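Local coordinates for CysE, serine acetyltransferase (PDB 4HZD), which probably transfers an acetyl group from acetyl-coenzyme A to L-serine in cysteine biosynthesis, and binds coenzyme A through a left-handed beta-helical domain, at residues K116-A127 with L142-Q151; D201-L211 with I218-K229. All coordinates share one frame; numbering follows the deposited sequence.

Contact 1: K116-A127 with L142-Q151; sequences KGFHAIQTHRLA and LQSRSSSIFQ
F150 lays its ring against the first turns of helix 116-127, whose neighbour runs nearly antiparallel (168° between the short axes). From CB, beside A120 CB, and CG, by K116 O, the ring runs across the helix: CD1 meets K116 CB at 3.9 Å, and CD2 rests on A120 CA. At the far end, CE2 has T123 OG1 at 3.6 Å, in plane at its edge, while H119 CB stands over one face, near CE1 and 3.6 Å from CZ, in a CH-pi contact. T123 OG1 is placed by chi1 (-58°, opposite the carbonyl carbon), which also lets it donate to H119 O. K116 runs extended past F150 O, and its NZ gives a 2.7 Å hydrogen bond to Q151 OE1, in the carbonyl plane. Midway, a water joins A120 O to S146 OG, itself bonded to T152. L142 CD1 meets L126 CG at 3.6 Å, the leucines crossing at about a right angle. K116 NZ also bonds T170 of its own chain and S147 of a neighbouring subunit, so several oxygens grip its buried ammonium; the contact joins a mostly apolar seam, interrupted by one water bridge, to a polar end at the subunit interface.

Contact 2: D201-L211 with I218-K229; sequences DRHPKIRQGVL and ILGNIQVGQCSK
I206 and V224 lie side by side and point the same way, with I206 CD1 3.6 Å from V224 CG2; V210 meets V224 from another direction, at about a right angle. P204 puts CG against I218 CG2 at 3.6 Å. K205 and Q223 start from the opposite face. Ahead of strands 205-206 and 223-224, D201 and N221 cross with carboxylate and amide stacked, their planes 27° apart. K205, bent at chi2 (-68°) and again at chi4, curls its NZ back to this pair: it forms a salt bridge with D201 OD1 at 2.6 Å and hydrogen bonds to H203 O and N221 OD1, the last approached from above the carbonyl plane. Q223 CG lies over one face of the R207 guanidinium, though the close approach of its amide oxygen is doubtful; R207 NH1 is salt-bridged to E181. Q208 and Q226 run alongside each other. Parallel backbone bonds set the register, K205 N to I222 O at 2.8 Å and V224 N to K205 O at 2.9 Å, and C227 N to Q208 O carries it through two stacked type II turns. These are successive coils of the left-handed beta-helix of the hexapeptide-repeat family. Strand 205-206 is flanked by 179-180 and 223-224; the aliphatic side chains pack inward with L192, I212 and I230, while C227 is disulfide-bonded to C259 and L219 touches coenzyme A.

Contact 1 is wholly buried in the helical part of the chain, whereas contact 2 is partly buried, pairing coils of the beta-helix that share no helix or strand with it. Their centres are about 21 Å apart and their nearest atoms about 10 Å, without touching. The only direct hydrogen bond between 116-127 and 142-151 is side chain to side chain, from K116 to Q151; the rest is packing and a water bridge. Segments 201-211 and 218-229 are joined chiefly backbone to backbone, with aliphatic groups on the inner face and mostly charged or amide groups, with L211, on the other. Both touch a second subunit, contact 1 through several hydrogen bonds and contact 2 through packing of R202 and L219.

Contact 1: K116-A127 with L142-Q151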
loop_
_atom_site.group_PDB
_atom_site.type_symbol
_atom_site.label_atom_id
_atom_site.label_comp_id
_atom_site.label_asym_id
_atom_site.label_seq_id
_atom_site.Cartn_x
_atom_site.Cartn_y
_atom_site.Cartn_z
ATOM N N LYS A 116 -9.409 -2.438 20.319
ATOM C CA LYS A 116 -8.092 -3.063 20.169
ATOM C C LYS A 116 -7.781 -4.046 21.292
ATOM O O LYS A 116 -7.067 -5.012 21.076
ATOM C CB LYS A 116 -6.972 -1.996 19.987
ATOM C CG LYS A 116 -6.626 -1.216 21.245
ATOM C CD LYS A 116 -5.707 -0.022 20.928
ATOM C CE LYS A 116 -5.067 0.506 22.216
ATOM N NZ LYS A 116 -4.408 1.830 21.966
ATOM N N GLY A 117 -8.382 -3.868 22.480
ATOM C CA GLY A 117 -8.217 -4.877 23.541
ATOM C C GLY A 117 -8.731 -6.250 23.101
ATOM O O GLY A 117 -8.042 -7.271 23.254
ATOM N N PHE A 118 -9.930 -6.276 22.523
ATOM C CA PHE A 118 -10.501 -7.526 22.023
ATOM C C PHE A 118 -9.626 -8.090 20.870
ATOM O O PHE A 118 -9.342 -9.289 20.828
ATOM C CB PHE A 118 -11.956 -7.310 21.550
ATOM C CG PHE A 118 -12.531 -8.494 20.848
ATOM C CD1 PHE A 118 -13.032 -9.564 21.579
ATOM C CD2 PHE A 118 -12.595 -8.541 19.440
ATOM C CE1 PHE A 118 -13.570 -10.671 20.936
ATOM C CE2 PHE A 118 -13.135 -9.643 18.789
ATOM C CZ PHE A 118 -13.610 -10.723 19.535
ATOM N N HIS A 119 -9.167 -7.227 19.958
ATOM C CA HIS A 119 -8.298 -7.678 18.864
ATOM C C HIS A 119 -6.995 -8.230 19.421
ATOM O O HIS A 119 -6.501 -9.277 18.962
ATOM C CB HIS A 119 -7.994 -6.543 17.885
ATOM C CG HIS A 119 -9.227 -5.937 17.255
ATOM N ND1 HIS A 119 -9.332 -4.633 16.997
ATOM C CD2 HIS A 119 -10.439 -6.508 16.915
ATOM C CE1 HIS A 119 -10.549 -4.380 16.471
ATOM N NE2 HIS A 119 -11.216 -5.537 16.419
ATOM N N ALA A 120 -6.432 -7.568 20.440
ATOM C CA ALA A 120 -5.207 -8.108 21.058
ATOM C C ALA A 120 -5.405 -9.473 21.694
ATOM O O ALA A 120 -4.503 -10.302 21.689
ATOM C CB ALA A 120 -4.623 -7.149 22.067
ATOM N N ILE A 121 -6.536 -9.689 22.337
ATOM C CA ILE A 121 -6.709 -10.955 23.037
ATOM C C ILE A 121 -6.638 -12.130 22.054
ATOM O O ILE A 121 -5.934 -13.132 22.297
ATOM C CB ILE A 121 -8.034 -11.004 23.813
ATOM C CG1 ILE A 121 -7.966 -10.140 25.070
ATOM C CG2 ILE A 121 -8.346 -12.420 24.279
ATOM C CD1 ILE A 121 -9.366 -9.780 25.557
ATOM N N GLN A 122 -7.370 -12.007 20.953
ATOM C CA GLN A 122 -7.415 -13.088 19.948
ATOM C C GLN A 122 -6.077 -13.221 19.228
ATOM O O GLN A 122 -5.642 -14.330 18.891
ATOM C CB GLN A 122 -8.583 -12.897 18.968
ATOM C CG GLN A 122 -9.887 -12.438 19.603
ATOM C CD GLN A 122 -10.272 -13.244 20.858
ATOM O OE1 GLN A 122 -9.916 -14.429 20.999
ATOM N NE2 GLN A 122 -11.020 -12.619 21.746
ATOM N N THR A 123 -5.392 -12.101 19.038
ATOM C CA THR A 123 -4.041 -12.134 18.464
ATOM C C THR A 123 -3.130 -12.913 19.388
ATOM O O THR A 123 -2.407 -13.783 18.923
ATOM C CB THR A 123 -3.443 -10.725 18.184
ATOM O OG1 THR A 123 -4.297 -10.013 17.306
ATOM C CG2 THR A 123 -2.073 -10.859 17.519
ATOM N N HIS A 124 -3.237 -12.701 20.716
ATOM C CA HIS A 124 -2.469 -13.537 21.626
ATOM C C HIS A 124 -2.808 -15.009 21.535
ATOM O O HIS A 124 -1.915 -15.857 21.556
ATOM C CB HIS A 124 -2.631 -13.148 23.086
ATOM C CG HIS A 124 -1.958 -14.138 24.004
ATOM N ND1 HIS A 124 -0.610 -14.278 24.046
ATOM C CD2 HIS A 124 -2.488 -15.139 24.824
ATOM C CE1 HIS A 124 -0.296 -15.263 24.912
ATOM N NE2 HIS A 124 -1.442 -15.792 25.375
ATOM N N ARG A 125 -4.096 -15.325 21.489
ATOM C CA ARG A 125 -4.525 -16.716 21.349
ATOM C C ARG A 125 -3.847 -17.368 20.122
ATOM O O ARG A 125 -3.366 -18.495 20.190
ATOM C CB ARG A 125 -6.053 -16.776 21.234
ATOM C CG ARG A 125 -6.764 -16.246 22.478
ATOM C CD ARG A 125 -8.190 -16.776 22.651
ATOM N NE ARG A 125 -8.968 -15.949 23.604
ATOM C CZ ARG A 125 -8.822 -15.993 24.935
ATOM N NH1 ARG A 125 -7.898 -16.786 25.495
ATOM N NH2 ARG A 125 -9.581 -15.235 25.708
ATOM N N LEU A 126 -3.811 -16.647 19.007
ATOM C CA LEU A 126 -3.126 -17.134 17.799
ATOM C C LEU A 126 -1.644 -17.351 18.070
ATOM O O LEU A 126 -1.119 -18.434 17.823
ATOM C CB LEU A 126 -3.304 -16.158 16.617
ATOM C CG LEU A 126 -2.614 -16.595 15.293
ATOM C CD1 LEU A 126 -3.005 -18.048 14.955
ATOM C CD2 LEU A 126 -2.941 -15.624 14.142
ATOM N N ALA A 127 -0.979 -16.307 18.552
ATOM C CA ALA A 127 0.452 -16.368 18.881
ATOM C C ALA A 127 0.808 -17.516 19.844
ATOM O O ALA A 127 1.850 -18.180 19.708
ATOM C CB ALA A 127 0.914 -15.013 19.443
ATOM N N LEU A 142 3.802 -11.906 15.660
ATOM C CA LEU A 142 2.500 -11.429 16.085
ATOM C C LEU A 142 2.578 -10.564 17.379
ATOM O O LEU A 142 1.946 -9.479 17.483
ATOM C CB LEU A 142 1.581 -12.652 16.322
ATOM C CG LEU A 142 1.113 -13.366 15.040
ATOM C CD1 LEU A 142 0.490 -14.705 15.425
ATOM C CD2 LEU A 142 0.135 -12.481 14.284
ATOM N N GLN A 143 3.342 -11.037 18.360
ATOM C CA GLN A 143 3.569 -10.290 19.612
ATOM C C GLN A 143 4.103 -8.889 19.292
ATOM O O GLN A 143 3.629 -7.897 19.842
ATOM C CB GLN A 143 4.578 -10.996 20.533
ATOM C CG GLN A 143 4.964 -10.162 21.760
ATOM C CD GLN A 143 6.167 -10.725 22.518
ATOM O OE1 GLN A 143 6.859 -11.621 22.023
ATOM N NE2 GLN A 143 6.391 -10.235 23.736
ATOM N N SER A 144 5.046 -8.843 18.364
ATOM C CA SER A 144 5.691 -7.598 17.942
ATOM C C SER A 144 4.718 -6.692 17.254
ATOM O O SER A 144 4.649 -5.467 17.546
ATOM C CB SER A 144 6.885 -7.897 17.000
ATOM O OG SER A 144 7.423 -6.680 16.511
ATOM N N ARG A 145 3.945 -7.262 16.332
ATOM C CA ARG A 145 2.960 -6.463 15.628
ATOM C C ARG A 145 1.825 -5.989 16.564
ATOM O O ARG A 145 1.362 -4.839 16.487
ATOM C CB ARG A 145 2.425 -7.254 14.425
ATOM C CG ARG A 145 1.616 -6.392 13.502
ATOM C CD ARG A 145 2.476 -5.595 12.514
ATOM N NE ARG A 145 1.500 -4.938 11.675
ATOM C CZ ARG A 145 1.450 -3.650 11.393
ATOM N NH1 ARG A 145 2.380 -2.804 11.814
ATOM N NH2 ARG A 145 0.464 -3.226 10.639
ATOM N N SER A 146 1.409 -6.855 17.491
ATOM C CA SER A 146 0.377 -6.460 18.468
ATOM C C SER A 146 0.904 -5.362 19.383
ATOM O O SER A 146 0.199 -4.361 19.630
ATOM C CB SER A 146 -0.160 -7.661 19.267
ATOM O OG SER A 146 -1.037 -7.241 20.309
ATOM N N SER A 147 2.159 -5.494 19.830
ATOM C CA SER A 147 2.733 -4.423 20.657
ATOM C C SER A 147 2.679 -3.086 19.923
ATOM O O SER A 147 2.374 -2.050 20.523
ATOM C CB SER A 147 4.182 -4.734 21.065
ATOM O OG SER A 147 4.597 -3.784 22.029
ATOM N N SER A 148 2.967 -3.100 18.616
ATOM C CA SER A 148 3.086 -1.836 17.848
ATOM C C SER A 148 1.734 -1.245 17.463
ATOM O O SER A 148 1.559 -0.023 17.479
ATOM C CB SER A 148 3.977 -2.023 16.602
ATOM O OG SER A 148 3.756 -0.960 15.695
ATOM N N ILE A 149 0.766 -2.099 17.130
ATOM C CA ILE A 149 -0.515 -1.608 16.599
ATOM C C ILE A 149 -1.612 -1.552 17.647
ATOM O O ILE A 149 -2.451 -0.637 17.597
ATOM C CB ILE A 149 -1.001 -2.452 15.383
ATOM C CG1 ILE A 149 0.029 -2.413 14.256
ATOM C CG2 ILE A 149 -2.359 -1.972 14.854
ATOM C CD1 ILE A 149 0.588 -1.020 13.937
ATOM N N PHE A 150 -1.620 -2.517 18.591
ATOM C CA PHE A 150 -2.598 -2.496 19.683
ATOM C C PHE A 150 -2.019 -1.990 21.013
ATOM O O PHE A 150 -2.765 -1.840 21.989
ATOM C CB PHE A 150 -3.271 -3.886 19.889
ATOM C CG PHE A 150 -3.819 -4.498 18.623
ATOM C CD1 PHE A 150 -4.408 -3.694 17.608
ATOM C CD2 PHE A 150 -3.770 -5.900 18.426
ATOM C CE1 PHE A 150 -4.937 -4.260 16.458
ATOM C CE2 PHE A 150 -4.269 -6.462 17.244
ATOM C CZ PHE A 150 -4.861 -5.649 16.277
ATOM N N GLN A 151 -0.705 -1.750 21.031
ATOM C CA GLN A 151 0.050 -1.306 22.235
ATOM C C GLN A 151 -0.069 -2.267 23.401
ATOM O O GLN A 151 -0.026 -1.858 24.584
ATOM C CB GLN A 151 -0.320 0.141 22.622
ATOM C CG GLN A 151 0.035 1.145 21.505
ATOM C CD GLN A 151 -0.989 1.172 20.368
ATOM O OE1 GLN A 151 -2.198 1.287 20.599
ATOM N NE2 GLN A 151 -0.506 1.104 19.137
HETATM O O HOH W 1 -1.822 -9.445 21.516
#

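Contact 2: D201-L211 with I218-K229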
loop_
_atom_site.group_PDB
_atom_site.type_symbol
_atom_site.label_atom_id
_atom_site.label_comp_id
_atom_site.label_asym_id
_atom_site.label_seq_id
_atom_site.Cartn_x
_atom_site.Cartn_y
_atom_site.Cartn_z
ATOM N N ASP A 201 9.650 -19.218 37.049
ATOM C CA ASP A 201 8.298 -18.741 37.218
ATOM C C ASP A 201 8.359 -17.413 37.981
ATOM O O ASP A 201 8.836 -17.361 39.116
ATOM C CB ASP A 201 7.467 -19.802 37.935
ATOM C CG ASP A 201 5.967 -19.535 37.842
ATOM O OD1 ASP A 201 5.557 -18.463 37.325
ATOM O OD2 ASP A 201 5.196 -20.409 38.296
ATOM N N ARG A 202 7.902 -16.325 37.353
ATOM C CA ARG A 202 8.243 -14.991 37.833
ATOM C C ARG A 202 7.212 -13.892 37.559
ATOM O O ARG A 202 7.522 -12.715 37.752
ATOM C CB ARG A 202 9.613 -14.562 37.254
ATOM C CG ARG A 202 9.661 -14.351 35.729
ATOM C CD ARG A 202 11.107 -14.247 35.185
ATOM N NE ARG A 202 11.181 -13.927 33.740
ATOM C CZ ARG A 202 10.978 -14.789 32.730
ATOM N NH1 ARG A 202 10.669 -16.070 32.943
ATOM N NH2 ARG A 202 11.078 -14.361 31.472
ATOM N N HIS A 203 6.021 -14.245 37.076
ATOM C CA HIS A 203 5.021 -13.214 36.728
ATOM C C HIS A 203 3.766 -13.650 37.407
ATOM O O HIS A 203 3.697 -14.808 37.877
ATOM C CB HIS A 203 4.844 -13.091 35.193
ATOM C CG HIS A 203 6.139 -12.771 34.447
ATOM N ND1 HIS A 203 6.715 -13.630 33.585
ATOM C CD2 HIS A 203 6.954 -11.636 34.461
ATOM C CE1 HIS A 203 7.854 -13.091 33.088
ATOM N NE2 HIS A 203 8.012 -11.887 33.628
ATOM N N PRO A 204 2.764 -12.762 37.470
ATOM C CA PRO A 204 1.564 -12.989 38.265
ATOM C C PRO A 204 0.566 -14.038 37.798
ATOM O O PRO A 204 0.435 -14.381 36.593
ATOM C CB PRO A 204 0.878 -11.611 38.281
ATOM C CG PRO A 204 1.986 -10.650 38.096
ATOM C CD PRO A 204 2.857 -11.340 37.065
ATOM N N LYS A 205 -0.127 -14.545 38.800
ATOM C CA LYS A 205 -1.206 -15.486 38.620
ATOM C C LYS A 205 -2.493 -14.766 39.011
ATOM O O LYS A 205 -2.726 -14.459 40.189
ATOM C CB LYS A 205 -0.957 -16.737 39.474
ATOM C CG LYS A 205 0.453 -17.322 39.333
ATOM C CD LYS A 205 0.700 -17.923 37.944
ATOM C CE LYS A 205 2.153 -18.391 37.710
ATOM N NZ LYS A 205 3.205 -17.330 37.748
ATOM N N ILE A 206 -3.306 -14.453 38.012
ATOM C CA ILE A 206 -4.565 -13.727 38.231
ATOM C C ILE A 206 -5.745 -14.709 38.229
ATOM O O ILE A 206 -6.036 -15.335 37.201
ATOM C CB ILE A 206 -4.745 -12.624 37.156
ATOM C CG1 ILE A 206 -3.443 -11.801 37.016
ATOM C CG2 ILE A 206 -5.960 -11.747 37.430
ATOM C CD1 ILE A 206 -3.020 -11.041 38.275
ATOM N N ARG A 207 -6.434 -14.811 39.381
ATOM C CA ARG A 207 -7.587 -15.710 39.552
ATOM C C ARG A 207 -8.857 -15.110 38.942
ATOM O O ARG A 207 -8.873 -13.948 38.549
ATOM C CB ARG A 207 -7.816 -16.015 41.035
ATOM C CG ARG A 207 -6.622 -16.675 41.724
ATOM C CD ARG A 207 -6.566 -18.156 41.431
ATOM N NE ARG A 207 -5.302 -18.766 41.874
ATOM C CZ ARG A 207 -4.219 -18.962 41.098
ATOM N NH1 ARG A 207 -4.214 -18.582 39.822
ATOM N NH2 ARG A 207 -3.121 -19.535 41.597
ATOM N N GLN A 208 -9.907 -15.925 38.886
ATOM C CA GLN A 208 -11.157 -15.650 38.214
ATOM C C GLN A 208 -11.868 -14.425 38.797
ATOM O O GLN A 208 -11.803 -14.189 39.989
ATOM C CB GLN A 208 -12.028 -16.906 38.372
ATOM C CG GLN A 208 -12.898 -17.250 37.188
ATOM C CD GLN A 208 -13.558 -18.619 37.294
ATOM O OE1 GLN A 208 -14.768 -18.715 37.541
ATOM N NE2 GLN A 208 -12.770 -19.688 37.092
ATOM N N GLY A 209 -12.540 -13.634 37.964
ATOM C CA GLY A 209 -13.370 -12.538 38.458
ATOM C C GLY A 209 -12.666 -11.266 38.889
ATOM O O GLY A 209 -13.317 -10.315 39.310
ATOM N N VAL A 210 -11.344 -11.240 38.773
ATOM C CA VAL A 210 -10.535 -10.064 39.148
ATOM C C VAL A 210 -10.745 -8.854 38.208
ATOM O O VAL A 210 -10.901 -9.002 36.987
ATOM C CB VAL A 210 -9.025 -10.451 39.268
ATOM C CG1 VAL A 210 -8.102 -9.237 39.402
ATOM C CG2 VAL A 210 -8.814 -11.378 40.465
ATOM N N LEU A 211 -10.781 -7.669 38.806
ATOM C CA LEU A 211 -10.646 -6.412 38.097
ATOM C C LEU A 211 -9.310 -5.718 38.431
ATOM O O LEU A 211 -8.951 -5.507 39.605
ATOM C CB LEU A 211 -11.849 -5.509 38.392
ATOM C CG LEU A 211 -11.786 -4.006 38.094
ATOM C CD1 LEU A 211 -11.724 -3.757 36.593
ATOM C CD2 LEU A 211 -13.001 -3.305 38.713
ATOM N N ILE A 218 1.619 -5.182 38.719
ATOM C CA ILE A 218 1.566 -6.370 39.558
ATOM C C ILE A 218 2.860 -7.136 39.226
ATOM O O ILE A 218 3.095 -7.520 38.055
ATOM C CB ILE A 218 0.283 -7.177 39.331
ATOM C CG1 ILE A 218 -0.947 -6.267 39.531
ATOM C CG2 ILE A 218 0.217 -8.372 40.269
ATOM C CD1 ILE A 218 -2.283 -6.906 39.200
ATOM N N LEU A 219 3.745 -7.285 40.225
ATOM C CA LEU A 219 5.142 -7.699 39.927
ATOM C C LEU A 219 5.586 -8.878 40.746
ATOM O O LEU A 219 5.555 -8.806 41.965
ATOM C CB LEU A 219 6.136 -6.566 40.151
ATOM C CG LEU A 219 5.827 -5.216 39.515
ATOM C CD1 LEU A 219 6.852 -4.208 40.005
ATOM C CD2 LEU A 219 5.833 -5.350 37.994
ATOM N N GLY A 220 6.027 -9.941 40.071
ATOM C CA GLY A 220 6.510 -11.156 40.741
ATOM C C GLY A 220 5.604 -12.345 40.489
ATOM O O GLY A 220 4.507 -12.199 39.957
ATOM N N ASN A 221 6.089 -13.520 40.855
ATOM C CA ASN A 221 5.277 -14.722 40.923
ATOM C C ASN A 221 4.351 -14.681 42.165
ATOM O O ASN A 221 4.566 -15.382 43.161
ATOM C CB ASN A 221 6.172 -15.956 40.930
ATOM C CG ASN A 221 5.386 -17.225 40.813
ATOM O OD1 ASN A 221 4.220 -17.202 40.432
ATOM N ND2 ASN A 221 6.007 -18.346 41.153
ATOM N N ILE A 222 3.338 -13.823 42.082
ATOM C CA ILE A 222 2.410 -13.584 43.164
ATOM C C ILE A 222 1.017 -13.884 42.628
ATOM O O ILE A 222 0.804 -13.963 41.412
ATOM C CB ILE A 222 2.530 -12.139 43.754
ATOM C CG1 ILE A 222 2.205 -11.045 42.707
ATOM C CG2 ILE A 222 3.918 -11.918 44.384
ATOM C CD1 ILE A 222 2.170 -9.619 43.251
ATOM N N GLN A 223 0.078 -14.090 43.532
ATOM C CA GLN A 223 -1.288 -14.382 43.156
ATOM C C GLN A 223 -2.211 -13.220 43.503
ATOM O O GLN A 223 -2.082 -12.631 44.583
ATOM C CB GLN A 223 -1.739 -15.643 43.904
ATOM C CG GLN A 223 -3.118 -16.155 43.518
ATOM C CD GLN A 223 -3.513 -17.408 44.295
ATOM O OE1 GLN A 223 -3.416 -18.528 43.789
ATOM N NE2 GLN A 223 -3.934 -17.221 45.544
ATOM N N VAL A 224 -3.123 -12.871 42.590
ATOM C CA VAL A 224 -4.253 -12.002 42.932
ATOM C C VAL A 224 -5.453 -12.921 43.108
ATOM O O VAL A 224 -5.901 -13.584 42.166
ATOM C CB VAL A 224 -4.512 -10.872 41.907
ATOM C CG1 VAL A 224 -5.681 -10.002 42.355
ATOM C CG2 VAL A 224 -3.259 -10.018 41.744
ATOM N N GLY A 225 -5.941 -13.010 44.346
ATOM C CA GLY A 225 -7.019 -13.939 44.659
ATOM C C GLY A 225 -8.328 -13.639 43.954
ATOM O O GLY A 225 -8.591 -12.521 43.507
ATOM N N GLN A 226 -9.162 -14.664 43.881
ATOM C CA GLN A 226 -10.419 -14.600 43.205
ATOM C C GLN A 226 -11.308 -13.426 43.637
ATOM O O GLN A 226 -11.406 -13.123 44.825
ATOM C CB GLN A 226 -11.138 -15.933 43.413
ATOM C CG GLN A 226 -12.321 -16.128 42.496
ATOM C CD GLN A 226 -12.798 -17.558 42.448
ATOM O OE1 GLN A 226 -12.427 -18.380 43.287
ATOM N NE2 GLN A 226 -13.625 -17.869 41.448
ATOM N N CYS A 227 -11.937 -12.773 42.654
ATOM C CA CYS A 227 -12.897 -11.669 42.868
ATOM C C CYS A 227 -12.311 -10.383 43.417
ATOM O O CYS A 227 -13.038 -9.428 43.651
ATOM C CB CYS A 227 -14.058 -12.112 43.744
ATOM S SG CYS A 227 -14.872 -13.559 43.065
ATOM N N SER A 228 -11.002 -10.351 43.625
ATOM C CA SER A 228 -10.357 -9.148 44.143
ATOM C C SER A 228 -10.236 -8.069 43.099
ATOM O O SER A 228 -10.308 -8.350 41.883
ATOM C CB SER A 228 -9.008 -9.500 44.752
ATOM O OG SER A 228 -9.251 -10.383 45.846
ATOM N N LYS A 229 -10.066 -6.838 43.585
ATOM C CA LYS A 229 -9.950 -5.652 42.749
ATOM C C LYS A 229 -8.682 -4.848 43.048
ATOM O O LYS A 229 -8.335 -4.601 44.208
ATOM C CB LYS A 229 -11.181 -4.758 42.883
ATOM C CG LYS A 229 -12.498 -5.395 42.460
ATOM C CD LYS A 229 -13.672 -4.545 42.936
ATOM C CE LYS A 229 -15.016 -5.051 42.405
ATOM N NZ LYS A 229 -15.023 -6.535 42.226
#